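Dihydropteroate synthase (Stenotrophomonas maltophilia, PDB 7L6P) probably catalyses the condensation of para-aminobenzoate with 6-hydroxymethyl-7,8-dihydropterin diphosphate to give 7,8-dihydropteroate, a step on the way to folate. Local coordinates at residues Gly137-Ala142 against Val179-Ala184. Sequence-based numbering, arbitrary orientation.
Sequences GALDAA and VQRLFA
L139 reaches from the first turn of helix 138-145 to helix 170-188 and divides its two methyl groups between A184 and R181. Its CG lies anti to the backbone N (chi1 -162°), which carries the fork outward toward helix 170-188; the backbones stay well apart, L139 CA and A184 CA being 8.0 Å from each other. One branch lands on A184: L139 CD2 is 4.1 Å from A184 CB, an apolar pair, and 3.9 Å from A184 O, so this methyl touches both the small side chain and the backbone carbonyl. The other branch meets the guanidinium group at an oblique angle, with L139 CD1 4.1 Å from R181 NH2. R181 brings that group forward by folding its side chain at chi2 and chi3 (-47° and -56°). Hydrogen bonds engage the guanidinium nitrogens: R181 NH1 donates to Q180 OE1 at 3.2 Å, one residue back on the same helix, R181 NE donates to the carbonyl of G132, in the loop after strand 126-129, and R181 NH2 is also bonded outside the two segments. L139 also touches L133 and A188, while R181 lies on L151 of strand 149-152. The two helices are neighbours on the outer layer of the TIM barrel, following the adjacent parallel strands 126-129 and 149-152. Across them the contact is van der Waals in kind, leucine methyls against one methyl and two polar groups; the directional bonding belongs to R181, which ties helix 170-188 to the loop leading into its neighbour.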
# COMPACT_ATOMS: atom_id res chain seq x y z
N GLY A 137 23.39 28.19 15.59
CA GLY A 137 22.52 29.28 15.17
C GLY A 137 21.17 28.87 14.59
O GLY A 137 20.34 29.74 14.32
N ALA A 138 20.94 27.59 14.35
CA ALA A 138 19.70 27.16 13.69
C ALA A 138 18.49 27.40 14.58
O ALA A 138 17.42 27.82 14.10
CB ALA A 138 19.81 25.68 13.33
N LEU A 139 18.62 27.09 15.87
CA LEU A 139 17.50 27.20 16.79
C LEU A 139 16.93 28.61 16.80
O LEU A 139 15.72 28.80 16.61
CB LEU A 139 17.98 26.78 18.17
CG LEU A 139 16.97 26.40 19.23
CD1 LEU A 139 16.10 25.28 18.72
CD2 LEU A 139 17.74 25.98 20.49
N ASP A 140 17.78 29.61 17.01
CA ASP A 140 17.29 30.99 17.07
C ASP A 140 16.83 31.48 15.71
O ASP A 140 15.87 32.26 15.62
CB ASP A 140 18.37 31.92 17.61
CG ASP A 140 18.62 31.73 19.09
OD1 ASP A 140 17.68 31.28 19.78
OD2 ASP A 140 19.74 32.09 19.56
N ALA A 141 17.51 31.07 14.64
CA ALA A 141 17.17 31.58 13.32
C ALA A 141 15.77 31.14 12.92
O ALA A 141 14.96 31.95 12.47
CB ALA A 141 18.20 31.13 12.29
N ALA A 142 15.46 29.85 13.11
CA ALA A 142 14.16 29.30 12.77
C ALA A 142 13.04 29.83 13.67
O ALA A 142 11.89 29.99 13.23
CB ALA A 142 14.22 27.78 12.82
N VAL A 179 12.00 14.74 22.66
CA VAL A 179 11.59 15.50 23.84
C VAL A 179 12.54 16.67 24.09
O VAL A 179 12.10 17.78 24.41
CB VAL A 179 11.49 14.58 25.07
CG1 VAL A 179 11.56 15.41 26.35
CG2 VAL A 179 10.21 13.77 25.04
N GLN A 180 13.85 16.44 23.91
CA GLN A 180 14.83 17.47 24.24
C GLN A 180 14.91 18.55 23.18
O GLN A 180 15.09 19.72 23.51
CB GLN A 180 16.21 16.84 24.45
CG GLN A 180 17.19 17.71 25.16
CD GLN A 180 17.97 18.59 24.22
OE1 GLN A 180 18.02 18.35 23.02
NE2 GLN A 180 18.60 19.64 24.76
N ARG A 181 14.73 18.19 21.92
CA ARG A 181 14.67 19.18 20.85
C ARG A 181 13.41 20.04 20.98
O ARG A 181 13.45 21.24 20.71
CB ARG A 181 14.72 18.50 19.48
CG ARG A 181 15.92 17.61 19.25
CD ARG A 181 17.21 18.29 19.66
NE ARG A 181 17.40 19.57 18.98
CZ ARG A 181 18.08 20.59 19.49
NH1 ARG A 181 18.66 20.51 20.68
NH2 ARG A 181 18.17 21.72 18.80
N LEU A 182 12.28 19.43 21.36
CA LEU A 182 11.07 20.21 21.57
C LEU A 182 11.25 21.19 22.73
O LEU A 182 10.89 22.37 22.62
CB LEU A 182 9.86 19.30 21.82
CG LEU A 182 9.30 18.51 20.61
CD1 LEU A 182 8.43 17.33 21.05
CD2 LEU A 182 8.51 19.41 19.67
N PHE A 183 11.84 20.74 23.84
CA PHE A 183 12.08 21.65 24.96
C PHE A 183 13.04 22.76 24.58
O PHE A 183 12.82 23.92 24.94
CB PHE A 183 12.61 20.92 26.19
CG PHE A 183 12.90 21.86 27.33
CD1 PHE A 183 11.87 22.31 28.14
CD2 PHE A 183 14.20 22.29 27.59
CE1 PHE A 183 12.11 23.19 29.18
CE2 PHE A 183 14.46 23.16 28.61
CZ PHE A 183 13.40 23.62 29.43
N ALA A 184 14.13 22.43 23.88
CA ALA A 184 15.05 23.48 23.45
C ALA A 184 14.34 24.47 22.53
O ALA A 184 14.52 25.69 22.65
CB ALA A 184 16.27 22.87 22.77